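PDB 3G02: epoxide hydrolase from Aspergillus niger, which probably opens epoxide rings by adding water, giving vicinal diols, as an alpha/beta-hydrolase-fold epoxide hydrolase. Local coordinates for residues A[114-119]-A[148-153]. The protein carries 9 engineered substitutions. Residues are numbered along the deposited sequence; the frame is centred on the assembly and turned at random.
Sequences LLHGWP and PSLPGY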
loop_
_atom_site.group_PDB
_atom_site.type_symbol
_atom_site.label_atom_id
_atom_site.label_comp_id
_atom_site.label_asym_id
_atom_site.label_seq_id
_atom_site.Cartn_x
_atom_site.Cartn_y
_atom_site.Cartn_z
ATOM N N LEU A 114 2.393 -25.579 15.083
ATOM C CA LEU A 114 2.035 -24.211 15.444
ATOM C C LEU A 114 2.341 -23.315 14.253
ATOM O O LEU A 114 3.462 -23.317 13.744
ATOM C CB LEU A 114 2.798 -23.761 16.700
ATOM C CG LEU A 114 2.580 -24.637 17.947
ATOM C CD1 LEU A 114 3.678 -25.681 18.088
ATOM C CD2 LEU A 114 2.502 -23.792 19.210
ATOM N N LEU A 115 1.331 -22.566 13.822
ATOM C CA LEU A 115 1.365 -21.878 12.534
ATOM C C LEU A 115 1.375 -20.363 12.644
ATOM O O LEU A 115 0.442 -19.761 13.187
ATOM C CB LEU A 115 0.187 -22.313 11.657
ATOM C CG LEU A 115 -0.041 -23.812 11.445
ATOM C CD1 LEU A 115 -1.195 -24.008 10.477
ATOM C CD2 LEU A 115 1.213 -24.501 10.925
ATOM N N HIS A 116 2.434 -19.767 12.100
ATOM C CA HIS A 116 2.594 -18.320 12.064
ATOM C C HIS A 116 1.784 -17.688 10.924
ATOM O O HIS A 116 1.147 -18.380 10.127
ATOM C CB HIS A 116 4.089 -17.978 11.933
ATOM C CG HIS A 116 4.638 -18.143 10.548
ATOM N ND1 HIS A 116 5.385 -19.235 10.156
ATOM C CD2 HIS A 116 4.550 -17.341 9.463
ATOM C CE1 HIS A 116 5.727 -19.098 8.884
ATOM N NE2 HIS A 116 5.228 -17.957 8.440
ATOM N N GLY A 117 1.825 -16.361 10.854
ATOM C CA GLY A 117 1.247 -15.619 9.739
ATOM C C GLY A 117 2.202 -14.527 9.288
ATOM O O GLY A 117 3.430 -14.673 9.388
ATOM N N TRP A 118 1.635 -13.432 8.787
ATOM C CA TRP A 118 2.416 -12.306 8.278
ATOM C C TRP A 118 2.219 -11.122 9.220
ATOM O O TRP A 118 1.089 -10.849 9.614
ATOM C CB TRP A 118 1.935 -11.934 6.866
ATOM C CG TRP A 118 2.790 -10.874 6.221
ATOM C CD1 TRP A 118 3.796 -11.071 5.315
ATOM C CD2 TRP A 118 2.726 -9.456 6.447
ATOM N NE1 TRP A 118 4.368 -9.867 4.969
ATOM C CE2 TRP A 118 3.728 -8.861 5.648
ATOM C CE3 TRP A 118 1.918 -8.632 7.248
ATOM C CZ2 TRP A 118 3.952 -7.480 5.637
ATOM C CZ3 TRP A 118 2.134 -7.259 7.231
ATOM C CH2 TRP A 118 3.144 -6.697 6.430
ATOM N N PRO A 119 3.296 -10.369 9.542
ATOM C CA PRO A 119 4.684 -10.465 9.099
ATOM C C PRO A 119 5.539 -11.287 10.050
ATOM O O PRO A 119 6.689 -10.929 10.329
ATOM C CB PRO A 119 5.134 -9.009 9.123
ATOM C CG PRO A 119 4.420 -8.440 10.327
ATOM C CD PRO A 119 3.106 -9.210 10.441
ATOM N N PRO A 148 6.521 -24.983 11.521
ATOM C CA PRO A 148 6.949 -24.853 10.138
ATOM C C PRO A 148 7.044 -23.412 9.666
ATOM O O PRO A 148 6.321 -22.533 10.152
ATOM C CB PRO A 148 5.847 -25.581 9.363
ATOM C CG PRO A 148 4.644 -25.435 10.184
ATOM C CD PRO A 148 5.102 -25.367 11.626
ATOM N N SER A 149 7.937 -23.181 8.713
ATOM C CA SER A 149 7.904 -21.953 7.945
ATOM C C SER A 149 6.964 -22.215 6.785
ATOM O O SER A 149 7.201 -23.114 5.969
ATOM C CB SER A 149 9.294 -21.585 7.440
ATOM O OG SER A 149 10.129 -21.172 8.507
ATOM N N LEU A 150 5.879 -21.457 6.723
ATOM C CA LEU A 150 4.911 -21.630 5.651
ATOM C C LEU A 150 5.576 -21.325 4.313
ATOM O O LEU A 150 6.534 -20.553 4.255
ATOM C CB LEU A 150 3.690 -20.723 5.867
ATOM C CG LEU A 150 2.776 -21.019 7.061
ATOM C CD1 LEU A 150 1.697 -19.961 7.177
ATOM C CD2 LEU A 150 2.135 -22.407 6.958
ATOM N N PRO A 151 5.093 -21.960 3.229
ATOM C CA PRO A 151 5.591 -21.628 1.894
ATOM C C PRO A 151 5.729 -20.118 1.692
ATOM O O PRO A 151 4.803 -19.357 2.015
ATOM C CB PRO A 151 4.512 -22.204 0.983
ATOM C CG PRO A 151 4.046 -23.432 1.728
ATOM C CD PRO A 151 4.078 -23.029 3.191
ATOM N N GLY A 152 6.888 -19.701 1.193
ATOM C CA GLY A 152 7.156 -18.292 0.921
ATOM C C GLY A 152 7.779 -17.493 2.056
ATOM O O GLY A 152 8.120 -16.327 1.862
ATOM N N TYR A 153 7.939 -18.103 3.232
ATOM C CA TYR A 153 8.512 -17.393 4.378
ATOM C C TYR A 153 9.885 -17.912 4.784
ATOM O O TYR A 153 10.094 -19.128 4.891
ATOM C CB TYR A 153 7.631 -17.528 5.608
ATOM C CG TYR A 153 6.276 -16.862 5.583
ATOM C CD1 TYR A 153 5.172 -17.502 5.015
ATOM C CD2 TYR A 153 6.075 -15.623 6.198
ATOM C CE1 TYR A 153 3.905 -16.920 5.033
ATOM C CE2 TYR A 153 4.811 -15.026 6.220
ATOM C CZ TYR A 153 3.732 -15.677 5.636
ATOM O OH TYR A 153 2.478 -15.105 5.667
HETATM O O HOH W 1 4.781 -21.522 12.132
#
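His116 drives its imidazole edge into the face of Tyr153: NE2 stands 3.2 Å above the phenol ring and the two planes meet at 82°, a T-shaped pair. Packing is tight here. Leu150 covers one imidazole face, its CG making a CH-pi contact 4.3 Å from the ring centroid. CG of His116 sits between the backbone N and the carbonyl carbon (chi1 78°), which swings the ring across to residues 148-153. The type II turn from Leu150 to Tyr153, closed by Tyr153 N to Leu150 O, brings both partners round the same imidazole. The indole of Trp118 fits more loosely, its CD1 4.2 Å from Tyr153 CE2, although Trp118 CB approaches Tyr153 OH to 3.4 Å.

Where the strands end, one water bridges the two segments. It donates to Leu114 O and Pro148 O, accepts from His116 N, and lies 3.1 Å from His116 ND1; the direct bond from ND1 to Pro148 O is weak, 3.4 Å and bent to 131°. Leu115 CD2 touches Pro148 CG at 3.6 Å.

These loops follow the neighbouring parallel strands 110-115 and 143-148. Trp118 N bonds to Asp193, the predicted nucleophile, as expected of the HGxP oxyanion-hole motif, whose proline follows a cis peptide. One His116 nitrogen thus faces a pi cloud and the other shares a water with two carbonyl oxygens, without a strong direct bond across the contact.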